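Local atomic coordinates of trichothecene 15-O-acetyltransferase TRI3 (Fusarium sporotrichioides, PDB entry 3FOT), a protein that transfers an acetyl group to the 15-hydroxyl of trichothecenes during the biosynthesis of Fusarium mycotoxins such as T-2 toxin. Residues R27-C33 with P103-E109; E88-C92 with N352-M356; K294-L300 with L515-L519; A312-L316 with A385-C390. All blocks are in the same frame, centred on the assembly; numbering follows the deposited sequence.

Contact 1 of 4, residues R27-C33 with P103-E109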
loop_
_atom_site.group_PDB
_atom_site.type_symbol
_atom_site.label_atom_id
_atom_site.label_comp_id
_atom_site.label_asym_id
_atom_site.label_seq_id
_atom_site.Cartn_x
_atom_site.Cartn_y
_atom_site.Cartn_z
ATOM N N ARG A 27 -17.115 2.947 25.133
ATOM C CA ARG A 27 -17.356 3.281 23.712
ATOM C C ARG A 27 -16.143 3.879 22.983
ATOM O O ARG A 27 -16.122 3.896 21.753
ATOM C CB ARG A 27 -18.589 4.189 23.553
ATOM C CG ARG A 27 -19.901 3.516 24.013
ATOM C CD ARG A 27 -21.098 4.467 23.870
ATOM N NE ARG A 27 -21.399 4.712 22.461
ATOM C CZ ARG A 27 -22.122 3.914 21.668
ATOM N NH1 ARG A 27 -22.662 2.776 22.115
ATOM N NH2 ARG A 27 -22.312 4.266 20.406
ATOM N N GLN A 28 -15.147 4.366 23.735
ATOM C CA GLN A 28 -13.893 4.859 23.146
ATOM C C GLN A 28 -12.695 4.033 23.623
ATOM O O GLN A 28 -12.534 3.796 24.823
ATOM C CB GLN A 28 -13.649 6.339 23.480
ATOM C CG GLN A 28 -12.491 6.960 22.679
ATOM C CD GLN A 28 -12.253 8.443 23.004
ATOM O OE1 GLN A 28 -11.613 8.768 23.997
ATOM N NE2 GLN A 28 -12.740 9.333 22.141
ATOM N N VAL A 29 -11.865 3.597 22.673
ATOM C CA VAL A 29 -10.639 2.842 22.994
ATOM C C VAL A 29 -9.478 3.518 22.265
ATOM O O VAL A 29 -9.684 4.164 21.225
ATOM C CB VAL A 29 -10.713 1.331 22.621
ATOM C CG1 VAL A 29 -11.638 0.566 23.578
ATOM C CG2 VAL A 29 -11.162 1.110 21.154
ATOM N N GLN A 30 -8.273 3.395 22.815
ATOM C CA GLN A 30 -7.106 3.934 22.167
ATOM C C GLN A 30 -5.919 2.988 22.308
ATOM O O GLN A 30 -5.880 2.145 23.220
ATOM C CB GLN A 30 -6.763 5.332 22.689
ATOM C CG GLN A 30 -6.194 5.373 24.101
ATOM C CD GLN A 30 -5.925 6.804 24.585
ATOM O OE1 GLN A 30 -6.396 7.781 24.004
ATOM N NE2 GLN A 30 -5.174 6.912 25.663
ATOM N N ARG A 31 -4.968 3.116 21.395
ATOM C CA ARG A 31 -3.696 2.398 21.551
ATOM C C ARG A 31 -2.527 3.191 21.004
ATOM O O ARG A 31 -2.671 3.963 20.029
ATOM C CB ARG A 31 -3.751 1.001 20.923
ATOM C CG ARG A 31 -3.807 1.009 19.409
ATOM C CD ARG A 31 -3.936 -0.421 18.855
ATOM N NE ARG A 31 -4.123 -0.388 17.397
ATOM C CZ ARG A 31 -3.128 -0.290 16.511
ATOM N NH1 ARG A 31 -3.406 -0.269 15.209
ATOM N NH2 ARG A 31 -1.859 -0.183 16.926
ATOM N N ARG A 32 -1.363 3.004 21.635
ATOM C CA ARG A 32 -0.118 3.543 21.099
ATOM C C ARG A 32 0.266 2.722 19.869
ATOM O O ARG A 32 0.294 1.494 19.917
ATOM C CB ARG A 32 0.994 3.514 22.150
ATOM C CG ARG A 32 2.306 4.129 21.681
ATOM C CD ARG A 32 2.258 5.646 21.583
ATOM N NE ARG A 32 1.827 6.267 22.843
ATOM C CZ ARG A 32 1.885 7.568 23.103
ATOM N NH1 ARG A 32 2.341 8.438 22.200
ATOM N NH2 ARG A 32 1.478 8.004 24.287
ATOM N N CYS A 33 0.544 3.399 18.757
ATOM C CA CYS A 33 0.855 2.682 17.532
ATOM C C CYS A 33 2.248 2.039 17.634
ATOM O O CYS A 33 3.031 2.382 18.547
ATOM C CB CYS A 33 0.714 3.608 16.310
ATOM S SG CYS A 33 2.159 4.598 15.930
ATOM N N PRO A 103 5.742 7.840 18.561
ATOM C CA PRO A 103 4.584 7.072 18.094
ATOM C C PRO A 103 3.227 7.758 18.289
ATOM O O PRO A 103 2.908 8.294 19.367
ATOM C CB PRO A 103 4.697 5.728 18.838
ATOM C CG PRO A 103 5.611 6.011 20.009
ATOM C CD PRO A 103 6.472 7.138 19.649
ATOM N N ALA A 104 2.480 7.790 17.188
ATOM C CA ALA A 104 1.109 8.286 17.162
ATOM C C ALA A 104 0.197 7.482 18.074
ATOM O O ALA A 104 0.487 6.334 18.426
ATOM C CB ALA A 104 0.573 8.194 15.744
ATOM N N ILE A 105 -0.946 8.078 18.419
ATOM C CA ILE A 105 -1.957 7.372 19.195
ATOM C C ILE A 105 -3.171 7.141 18.299
ATOM O O ILE A 105 -3.626 8.043 17.632
ATOM C CB ILE A 105 -2.372 8.176 20.449
ATOM C CG1 ILE A 105 -1.153 8.439 21.345
ATOM C CG2 ILE A 105 -3.513 7.465 21.210
ATOM C CD1 ILE A 105 -1.396 9.598 22.359
ATOM N N ILE A 106 -3.646 5.909 18.261
ATOM C CA ILE A 106 -4.796 5.566 17.422
ATOM C C ILE A 106 -6.025 5.417 18.305
ATOM O O ILE A 106 -6.028 4.631 19.265
ATOM C CB ILE A 106 -4.570 4.230 16.655
ATOM C CG1 ILE A 106 -3.431 4.410 15.636
ATOM C CG2 ILE A 106 -5.884 3.731 15.997
ATOM C CD1 ILE A 106 -2.910 3.130 14.981
ATOM N N THR A 107 -7.080 6.148 17.965
ATOM C CA THR A 107 -8.300 6.092 18.780
ATOM C C THR A 107 -9.476 5.583 17.941
ATOM O O THR A 107 -9.583 5.931 16.763
ATOM C CB THR A 107 -8.604 7.482 19.361
ATOM O OG1 THR A 107 -7.558 7.851 20.273
ATOM C CG2 THR A 107 -9.937 7.497 20.103
ATOM N N TYR A 108 -10.333 4.759 18.545
ATOM C CA TYR A 108 -11.616 4.434 17.942
ATOM C C TYR A 108 -12.755 4.751 18.918
ATOM O O TYR A 108 -12.685 4.373 20.099
ATOM C CB TYR A 108 -11.723 2.961 17.498
ATOM C CG TYR A 108 -13.078 2.737 16.862
ATOM C CD1 TYR A 108 -13.332 3.221 15.574
ATOM C CD2 TYR A 108 -14.129 2.141 17.583
ATOM C CE1 TYR A 108 -14.587 3.107 14.990
ATOM C CE2 TYR A 108 -15.404 2.007 17.004
ATOM C CZ TYR A 108 -15.613 2.498 15.705
ATOM O OH TYR A 108 -16.851 2.385 15.124
ATOM N N GLU A 109 -13.793 5.417 18.424
ATOM C CA GLU A 109 -14.994 5.657 19.236
ATOM C C GLU A 109 -16.245 5.261 18.444
ATOM O O GLU A 109 -16.421 5.665 17.292
ATOM C CB GLU A 109 -15.058 7.119 19.686
ATOM C CG GLU A 109 -16.302 7.484 20.510
ATOM C CD GLU A 109 -16.376 8.965 20.856
ATOM O OE1 GLU A 109 -15.767 9.812 20.156
ATOM O OE2 GLU A 109 -17.060 9.286 21.847
HETATM O O HOH W 1 -19.878 7.378 21.462
#

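Contact 2 of 4, residues E88-C92 with N352-M356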
loop_
_atom_site.group_PDB
_atom_site.type_symbol
_atom_site.label_atom_id
_atom_site.label_comp_id
_atom_site.label_asym_id
_atom_site.label_seq_id
_atom_site.Cartn_x
_atom_site.Cartn_y
_atom_site.Cartn_z
ATOM N N GLU A 88 -18.087 -3.983 10.222
ATOM C CA GLU A 88 -17.188 -5.111 10.014
ATOM C C GLU A 88 -15.737 -4.795 10.386
ATOM O O GLU A 88 -15.042 -5.637 10.990
ATOM C CB GLU A 88 -17.216 -5.528 8.549
ATOM C CG GLU A 88 -18.553 -6.100 8.066
ATOM C CD GLU A 88 -18.414 -6.806 6.718
ATOM O OE1 GLU A 88 -17.290 -6.861 6.164
ATOM O OE2 GLU A 88 -19.421 -7.359 6.229
ATOM N N HIS A 89 -15.281 -3.608 9.987
ATOM C CA HIS A 89 -13.863 -3.221 10.064
ATOM C C HIS A 89 -13.727 -1.747 10.448
ATOM O O HIS A 89 -13.559 -0.874 9.601
ATOM C CB HIS A 89 -13.141 -3.572 8.759
ATOM C CG HIS A 89 -13.239 -5.027 8.434
ATOM N ND1 HIS A 89 -12.711 -5.996 9.259
ATOM C CD2 HIS A 89 -13.863 -5.684 7.431
ATOM C CE1 HIS A 89 -12.977 -7.189 8.761
ATOM N NE2 HIS A 89 -13.674 -7.027 7.651
ATOM N N PRO A 90 -13.834 -1.469 11.750
ATOM C CA PRO A 90 -13.850 -0.068 12.209
ATOM C C PRO A 90 -12.557 0.731 12.052
ATOM O O PRO A 90 -12.544 1.919 12.404
ATOM C CB PRO A 90 -14.257 -0.153 13.692
ATOM C CG PRO A 90 -14.443 -1.631 13.998
ATOM C CD PRO A 90 -14.020 -2.458 12.829
ATOM N N GLU A 91 -11.503 0.130 11.499
ATOM C CA GLU A 91 -10.313 0.873 11.156
ATOM C C GLU A 91 -10.643 2.079 10.275
ATOM O O GLU A 91 -9.953 3.078 10.332
ATOM C CB GLU A 91 -9.338 -0.023 10.397
ATOM C CG GLU A 91 -8.563 -0.973 11.311
ATOM C CD GLU A 91 -9.319 -2.207 11.732
ATOM O OE1 GLU A 91 -10.435 -2.498 11.222
ATOM O OE2 GLU A 91 -8.753 -2.915 12.574
ATOM N N CYS A 92 -11.705 1.965 9.472
ATOM C CA CYS A 92 -12.117 3.036 8.550
ATOM C C CYS A 92 -12.593 4.330 9.247
ATOM O O CYS A 92 -12.763 5.366 8.580
ATOM C CB CYS A 92 -13.195 2.517 7.590
ATOM S SG CYS A 92 -14.754 2.130 8.434
ATOM N N ASN A 352 -7.836 -12.134 8.335
ATOM C CA ASN A 352 -8.843 -11.095 8.565
ATOM C C ASN A 352 -8.270 -9.867 9.313
ATOM O O ASN A 352 -8.903 -9.357 10.223
ATOM C CB ASN A 352 -10.026 -11.716 9.348
ATOM C CG ASN A 352 -11.260 -10.813 9.384
ATOM O OD1 ASN A 352 -11.567 -10.104 8.415
ATOM N ND2 ASN A 352 -11.982 -10.854 10.500
ATOM N N PHE A 353 -7.079 -9.405 8.918
ATOM C CA PHE A 353 -6.326 -8.392 9.660
ATOM C C PHE A 353 -6.169 -7.167 8.779
ATOM O O PHE A 353 -5.558 -7.248 7.711
ATOM C CB PHE A 353 -4.932 -8.903 10.073
ATOM C CG PHE A 353 -4.293 -8.085 11.182
ATOM C CD1 PHE A 353 -4.528 -8.408 12.527
ATOM C CD2 PHE A 353 -3.497 -6.982 10.890
ATOM C CE1 PHE A 353 -3.951 -7.656 13.550
ATOM C CE2 PHE A 353 -2.896 -6.233 11.920
ATOM C CZ PHE A 353 -3.146 -6.561 13.246
ATOM N N TYR A 354 -6.740 -6.049 9.216
ATOM C CA TYR A 354 -6.827 -4.842 8.378
ATOM C C TYR A 354 -5.853 -3.742 8.764
ATOM O O TYR A 354 -5.503 -2.903 7.931
ATOM C CB TYR A 354 -8.269 -4.288 8.400
ATOM C CG TYR A 354 -9.213 -5.101 7.544
ATOM C CD1 TYR A 354 -9.545 -6.415 7.893
ATOM C CD2 TYR A 354 -9.749 -4.571 6.373
ATOM C CE1 TYR A 354 -10.379 -7.172 7.108
ATOM C CE2 TYR A 354 -10.624 -5.319 5.576
ATOM C CZ TYR A 354 -10.929 -6.624 5.951
ATOM O OH TYR A 354 -11.771 -7.387 5.181
ATOM N N ALA A 355 -5.422 -3.720 10.024
ATOM C CA ALA A 355 -4.407 -2.743 10.450
ATOM C C ALA A 355 -3.047 -3.112 9.827
ATOM O O ALA A 355 -2.909 -4.191 9.235
ATOM C CB ALA A 355 -4.317 -2.691 11.991
ATOM N N MET A 356 -2.068 -2.215 9.945
ATOM C CA MET A 356 -0.709 -2.461 9.458
ATOM C C MET A 356 -0.207 -3.781 10.009
ATOM O O MET A 356 -0.291 -4.020 11.205
ATOM C CB MET A 356 0.223 -1.355 9.954
ATOM C CG MET A 356 1.630 -1.457 9.482
ATOM S SD MET A 356 1.897 -0.514 7.973
ATOM C CE MET A 356 1.568 1.165 8.518
#

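Contact 3 of 4, residues K294-L300 with L515-L519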
loop_
_atom_site.group_PDB
_atom_site.type_symbol
_atom_site.label_atom_id
_atom_site.label_comp_id
_atom_site.label_asym_id
_atom_site.label_seq_id
_atom_site.Cartn_x
_atom_site.Cartn_y
_atom_site.Cartn_z
ATOM N N LYS A 294 5.527 -17.105 -17.086
ATOM C CA LYS A 294 5.924 -18.416 -17.629
ATOM C C LYS A 294 7.455 -18.568 -17.657
ATOM O O LYS A 294 8.004 -19.639 -17.316
ATOM C CB LYS A 294 5.352 -18.615 -19.040
ATOM C CG LYS A 294 5.687 -19.998 -19.612
ATOM C CD LYS A 294 5.118 -20.183 -21.016
ATOM C CE LYS A 294 5.910 -19.403 -22.075
ATOM N NZ LYS A 294 5.255 -19.577 -23.401
ATOM N N ALA A 295 8.142 -17.501 -18.065
ATOM C CA ALA A 295 9.608 -17.540 -18.161
ATOM C C ALA A 295 10.244 -17.701 -16.781
ATOM O O ALA A 295 11.237 -18.425 -16.628
ATOM C CB ALA A 295 10.148 -16.296 -18.884
ATOM N N VAL A 296 9.679 -17.039 -15.768
ATOM C CA VAL A 296 10.139 -17.242 -14.387
ATOM C C VAL A 296 9.969 -18.714 -13.956
ATOM O O VAL A 296 10.896 -19.332 -13.431
ATOM C CB VAL A 296 9.458 -16.265 -13.384
ATOM C CG1 VAL A 296 9.848 -16.595 -11.940
ATOM C CG2 VAL A 296 9.832 -14.805 -13.682
ATOM N N LYS A 297 8.793 -19.277 -14.190
ATOM C CA LYS A 297 8.530 -20.654 -13.791
ATOM C C LYS A 297 9.492 -21.625 -14.482
ATOM O O LYS A 297 10.028 -22.546 -13.844
ATOM C CB LYS A 297 7.081 -21.015 -14.108
ATOM C CG LYS A 297 6.714 -22.450 -13.759
ATOM C CD LYS A 297 5.191 -22.662 -13.814
ATOM C CE LYS A 297 4.702 -22.858 -15.247
ATOM N N THR A 298 9.714 -21.400 -15.772
ATOM C CA THR A 298 10.515 -22.291 -16.616
ATOM C C THR A 298 11.995 -22.124 -16.306
ATOM O O THR A 298 12.708 -23.112 -16.112
ATOM C CB THR A 298 10.241 -22.005 -18.096
ATOM O OG1 THR A 298 8.871 -22.344 -18.405
ATOM C CG2 THR A 298 11.198 -22.767 -19.021
ATOM N N ARG A 299 12.458 -20.877 -16.261
ATOM C CA ARG A 299 13.895 -20.633 -16.118
ATOM C C ARG A 299 14.329 -20.873 -14.687
ATOM O O ARG A 299 15.434 -21.377 -14.453
ATOM C CB ARG A 299 14.299 -19.225 -16.560
ATOM C CG ARG A 299 14.072 -18.898 -18.021
ATOM C CD ARG A 299 14.731 -17.554 -18.346
ATOM N NE ARG A 299 14.449 -17.028 -19.676
ATOM C CZ ARG A 299 14.969 -17.492 -20.810
ATOM N NH1 ARG A 299 15.796 -18.543 -20.805
ATOM N NH2 ARG A 299 14.630 -16.924 -21.959
ATOM N N LEU A 300 13.455 -20.562 -13.740
ATOM C CA LEU A 300 13.863 -20.481 -12.337
ATOM C C LEU A 300 13.137 -21.460 -11.437
ATOM O O LEU A 300 13.722 -21.985 -10.487
ATOM C CB LEU A 300 13.712 -19.055 -11.813
ATOM C CG LEU A 300 14.656 -17.999 -12.404
ATOM C CD1 LEU A 300 14.248 -16.610 -11.956
ATOM C CD2 LEU A 300 16.099 -18.278 -12.001
ATOM N N LEU A 515 11.203 -7.890 -19.971
ATOM C CA LEU A 515 10.739 -8.448 -21.231
ATOM C C LEU A 515 11.803 -9.331 -21.857
ATOM O O LEU A 515 11.496 -10.347 -22.498
ATOM C CB LEU A 515 10.287 -7.336 -22.188
ATOM C CG LEU A 515 8.972 -6.667 -21.773
ATOM C CD1 LEU A 515 8.770 -5.406 -22.617
ATOM C CD2 LEU A 515 7.772 -7.645 -21.890
ATOM N N ALA A 516 13.054 -8.970 -21.614
ATOM C CA ALA A 516 14.187 -9.737 -22.128
ATOM C C ALA A 516 14.263 -11.142 -21.535
ATOM O O ALA A 516 14.918 -12.012 -22.087
ATOM C CB ALA A 516 15.518 -8.952 -21.900
ATOM N N PHE A 517 13.588 -11.363 -20.414
ATOM C CA PHE A 517 13.633 -12.650 -19.741
ATOM C C PHE A 517 12.712 -13.656 -20.417
ATOM O O PHE A 517 12.793 -14.854 -20.127
ATOM C CB PHE A 517 13.188 -12.477 -18.289
ATOM C CG PHE A 517 13.722 -13.494 -17.355
ATOM C CD1 PHE A 517 15.096 -13.560 -17.103
ATOM C CD2 PHE A 517 12.859 -14.343 -16.645
ATOM C CE1 PHE A 517 15.611 -14.475 -16.181
ATOM C CE2 PHE A 517 13.353 -15.255 -15.718
ATOM C CZ PHE A 517 14.750 -15.325 -15.478
ATOM N N ARG A 518 11.824 -13.173 -21.295
ATOM C CA ARG A 518 10.815 -14.028 -21.917
ATOM C C ARG A 518 11.493 -15.157 -22.681
ATOM O O ARG A 518 12.609 -14.994 -23.188
ATOM C CB ARG A 518 9.889 -13.228 -22.841
ATOM C CG ARG A 518 8.904 -12.360 -22.086
ATOM C CD ARG A 518 8.090 -11.552 -23.059
ATOM N NE ARG A 518 8.949 -10.606 -23.770
ATOM C CZ ARG A 518 8.548 -9.822 -24.765
ATOM N NH1 ARG A 518 7.292 -9.866 -25.186
ATOM N NH2 ARG A 518 9.405 -9.002 -25.352
ATOM N N LEU A 519 10.835 -16.308 -22.719
ATOM C CA LEU A 519 11.364 -17.450 -23.445
ATOM C C LEU A 519 11.359 -17.181 -24.934
ATOM O O LEU A 519 10.472 -16.487 -25.450
ATOM C CB LEU A 519 10.541 -18.698 -23.125
ATOM C CG LEU A 519 10.552 -19.107 -21.662
ATOM C CD1 LEU A 519 9.580 -20.267 -21.457
ATOM C CD2 LEU A 519 11.959 -19.472 -21.249
ATOM O OXT LEU A 519 12.237 -17.670 -25.656
#

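Contact 4 of 4, residues A312-L316 with A385-C390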
loop_
_atom_site.group_PDB
_atom_site.type_symbol
_atom_site.label_atom_id
_atom_site.label_comp_id
_atom_site.label_asym_id
_atom_site.label_seq_id
_atom_site.Cartn_x
_atom_site.Cartn_y
_atom_site.Cartn_z
ATOM N N ALA A 312 15.298 -7.870 -9.642
ATOM C CA ALA A 312 16.480 -8.103 -10.460
ATOM C C ALA A 312 16.638 -7.015 -11.549
ATOM O O ALA A 312 17.729 -6.452 -11.746
ATOM C CB ALA A 312 16.394 -9.494 -11.087
ATOM N N ALA A 313 15.539 -6.722 -12.245
ATOM C CA ALA A 313 15.544 -5.771 -13.345
ATOM C C ALA A 313 15.830 -4.341 -12.843
ATOM O O ALA A 313 16.533 -3.548 -13.503
ATOM C CB ALA A 313 14.202 -5.849 -14.089
ATOM N N ILE A 314 15.310 -4.044 -11.653
ATOM C CA ILE A 314 15.597 -2.779 -10.971
ATOM C C ILE A 314 17.102 -2.580 -10.789
ATOM O O ILE A 314 17.646 -1.503 -11.077
ATOM C CB ILE A 314 14.828 -2.699 -9.628
ATOM C CG1 ILE A 314 13.345 -2.439 -9.957
ATOM C CG2 ILE A 314 15.422 -1.634 -8.689
ATOM C CD1 ILE A 314 12.378 -2.672 -8.768
ATOM N N VAL A 315 17.752 -3.638 -10.307
ATOM C CA VAL A 315 19.206 -3.635 -10.076
ATOM C C VAL A 315 19.986 -3.533 -11.378
ATOM O O VAL A 315 20.866 -2.668 -11.506
ATOM C CB VAL A 315 19.619 -4.824 -9.189
ATOM C CG1 VAL A 315 21.140 -4.964 -9.116
ATOM C CG2 VAL A 315 19.073 -4.575 -7.782
ATOM N N LEU A 316 19.620 -4.336 -12.380
ATOM C CA LEU A 316 20.301 -4.232 -13.691
ATOM C C LEU A 316 20.117 -2.852 -14.321
ATOM O O LEU A 316 21.060 -2.297 -14.908
ATOM C CB LEU A 316 19.838 -5.331 -14.671
ATOM C CG LEU A 316 20.684 -6.634 -14.675
ATOM C CD1 LEU A 316 20.795 -7.271 -13.309
ATOM C CD2 LEU A 316 20.120 -7.654 -15.661
ATOM N N ALA A 385 22.304 -12.856 -16.261
ATOM C CA ALA A 385 22.456 -11.803 -15.259
ATOM C C ALA A 385 21.173 -11.700 -14.413
ATOM O O ALA A 385 21.230 -11.655 -13.170
ATOM C CB ALA A 385 22.779 -10.465 -15.939
ATOM N N LEU A 386 20.018 -11.672 -15.079
ATOM C CA LEU A 386 18.744 -11.633 -14.348
ATOM C C LEU A 386 18.566 -12.853 -13.460
ATOM O O LEU A 386 18.138 -12.713 -12.312
ATOM C CB LEU A 386 17.565 -11.490 -15.322
ATOM C CG LEU A 386 17.472 -10.118 -15.972
ATOM C CD1 LEU A 386 16.670 -10.247 -17.272
ATOM C CD2 LEU A 386 16.811 -9.090 -15.009
ATOM N N GLU A 387 18.892 -14.038 -13.982
ATOM C CA GLU A 387 18.798 -15.278 -13.200
ATOM C C GLU A 387 19.691 -15.216 -11.958
ATOM O O GLU A 387 19.263 -15.581 -10.859
ATOM C CB GLU A 387 19.140 -16.503 -14.058
ATOM C CG GLU A 387 18.057 -16.854 -15.065
ATOM C CD GLU A 387 18.250 -18.201 -15.720
ATOM O OE1 GLU A 387 17.666 -18.421 -16.795
ATOM O OE2 GLU A 387 18.948 -19.056 -15.149
ATOM N N SER A 388 20.922 -14.747 -12.128
ATOM C CA SER A 388 21.885 -14.634 -11.006
ATOM C C SER A 388 21.312 -13.731 -9.922
ATOM O O SER A 388 21.306 -14.065 -8.724
ATOM C CB SER A 388 23.197 -14.022 -11.527
ATOM O OG SER A 388 24.160 -13.868 -10.496
ATOM N N ALA A 389 20.845 -12.559 -10.350
ATOM C CA ALA A 389 20.271 -11.594 -9.426
ATOM C C ALA A 389 19.048 -12.174 -8.703
ATOM O O ALA A 389 18.953 -12.057 -7.480
ATOM C CB ALA A 389 19.934 -10.325 -10.131
ATOM N N CYS A 390 18.139 -12.817 -9.444
ATOM C CA CYS A 390 16.968 -13.480 -8.819
ATOM C C CYS A 390 17.362 -14.497 -7.756
ATOM O O CYS A 390 16.730 -14.571 -6.715
ATOM C CB CYS A 390 16.096 -14.191 -9.842
ATOM S SG CYS A 390 15.168 -13.081 -10.929
#

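Contact 1 of 4, residues R27-C33 with P103-E109
Val29 and Tyr108 form a hydrogen-bonded antiparallel pair between strands 28-32 and 105-109, the two inner strands of a four-stranded antiparallel sheet. Their backbones exchange bonds in both directions, with Val29 N reaching Tyr108 O at 2.8 Å, and Arg31 with Ile106 repeats the pattern two residues on. Beyond the strand, Cys33 N adds a bond to Ala104 O at 3.0 Å. In the intervening non-hydrogen-bonded pairs the chains draw closer, and CA-H...O contacts fill in, as from Gln30 CA to Ile106 O at 3.2 Å.

The packing differs between the two faces. On the buried face of Val29, Arg31, Ile106 and Tyr108, the side chains of Arg31 and Ile106 run alongside each other, and Ile106 CD1 rests over the guanidinium plane near its rim, 3.4 Å from Arg31 NH1. That guanidinium is engaged by Glu37 of helix 36-41 in a salt bridge, while Tyr108 OH is hydrogen-bonded to Glu225 and Arg86. Cys33, whose side chain is about 10 Å from that of the substrate-binding His414, packs its CB 3.9 Å from Ile106 CD1.

The face of Gln28, Gln30, Ile105 and Thr107 is more polar. Gln28 CG meets Thr107 CG2 at 3.7 Å, while its OE1 is bonded to Thr22. Arg32, salt-bridged through NH2 to Asp99, bends at chi2 (73°) and again at chi3, which folds its guanidinium over Ile105 CG1. Arg32 NH1 can then donate, in the guanidinium plane, to Pro103 O at 2.9 Å.

Contact 2 of 4, residues E88-C92 with N352-M356
His89 and Tyr354 lay their rings face to face, joining the loop that follows helix 71-88 to the loop that precedes strand 358-365. This buried contact, of about 230 Å², is a compact case of a helix exit with its 3-10 turn, and an irregular loop, held together largely by aromatic packing.

The stack comes first. The ring centroids of His89 and Tyr354 are 3.6 Å apart, and the planes are inclined by only 21°. The imidazole lies over the phenol, with CD2 placed above the CZ side of the Tyr354 ring at 3.4 Å from CZ. His89 is the first residue to leave the helix, and its CG, set opposite the carbonyl carbon (chi1 -58°), carries the ring across to the other loop.

Polar groups meet the rings at their margins. Asn352 OD1 sits near the imidazole plane, 3.3 Å from His89 CE1, with its amide turned steeply against that ring. The carbonyl oxygen of Asn352 lies in turn at the edge of the Tyr354 ring. Glu91 bends at chi2, which brings its OE1 within 4.0 Å of Tyr354 CB.

Third parties take the stronger polar bonds. Tyr354 OH is hydrogen-bonded to Asp200 of helix 191-205. Ser230 serves both loops, its N being bonded to Glu91 OE2 and its OG to Tyr354 N.

Chemically, then, the two segments adhere chiefly through stacked pi surfaces, while Asp200 and Ser230 hold Tyr354 at its hydroxyl and backbone N, probably steadying its face of the stack; the oxygen of Asn352 beside CE1 would be expected to suit the electropositive rim of the imidazole.

Contact 3 of 4, residues K294-L300 with L515-L519
Arg299 reaches from the end of helix 286-299 to the backbone of the chain's C-terminal tail, where Phe517 O accepts a bond from its NE at 2.8 Å. This bond is nearly straight (171°) and lies in the guanidinium plane. Arg299 NH2 serves a second carbonyl, Arg518 O, at 3.1 Å, approaching from above the carbonyl plane; a weak, longer bond from the same NH2 also reaches Phe517 O. Lys379 NZ of helix 379-401 supplies a further donor to Arg518 O and one to Ala516 O.

Other acceptors are served locally. Leu515 O takes both Arg518 N and Arg518 NE, from opposite faces of its carbonyl plane, while Thr298 OG1 joins Thr298 N on Lys294 O.

Packing holds the arginine between two side chains. Leu519 CD2 lies over the centre of the guanidinium, 3.6 Å from Arg299 CZ. The extended chain of Arg299 carries its CD over the Phe517 ring in a CH-pi contact, 3.7 Å from the centroid. Val296 and Leu300 also touch that ring, and Ala295 CB lies 3.3 Å from Phe517 O, the carbonyl that Arg299 grips.

The terminal carboxylate is near but not bonded, with Arg299 NH2 4.5 Å from Leu519 OXT and no N-H directed at it. A positive charge beside a terminal carboxylate and the last carbonyls after a helix is nevertheless probably favourable: one arginine satisfies two backbone acceptors and may also ease the negative charge at the chain end.

Contact 4 of 4, residues A312-L316 with A385-C390
Leu316 N donates to Ala312 O at 2.9 Å, the regular helical bond that brings these two residues onto one side of helix 306-321, facing helix 379-401. The matching bond in the partner, from Cys390 N to Leu386 O, likewise stays inside its own helix. No hydrogen bond crosses between the two segments, which makes this a plain example of helices joined by apolar contact alone.

Small side chains make the close approach. Ala312 CB points at the other helix and meets Ala389 CB at 3.8 Å. Cys390 SG touches the same methyl, also at 3.8 Å, while Leu386 CD2 reaches it from another residue of the partner helix.

The larger side chains mesh one turn further along. Leu316 CD2 lies 3.6 Å from Leu386 CG, the two side chains meeting at a slant, and the same methyl touches Ala385 CB at 3.9 Å. Leu386 has its CG opposite the carbonyl carbon (chi1 -71°), from where its CD2 turns in toward Ala313 N.

The segment axes come within 9.3 Å and run at 118° to each other, so contact is confined to a short, fully buried patch. Helix 500-516 flanks that patch, with Phe513 touching Ala313 and Leu316, and Ile510 and Met514 also touching Ala313. Leu309, earlier on helix 306-321, extends the packing to Leu386 and Cys390, while Val373 of a loop covers Leu316 and Ala385.

The four contacts form two clusters on opposite sides of the chain's centre. Contacts 1 and 2, with centres 13 Å apart, touch where Tyr108 meets Pro90 and Arg31 meets Ala355; their segments alternate along the sequence, so sheet and loops are interlaced. Contacts 3 and 4, 12 Å apart, share a helical group of consecutive helices 286-299 and 306-321 with 379-401 and 500-516, where Phe517 packs on Leu386 and Glu387. Both segments of contact 4 lie, in sequence, between the two of contact 3. Contact 1 closes before either opens, its centre 47 Å from that of contact 3. The two clusters therefore pack independently, contact 1 being near the substrate-binding His414.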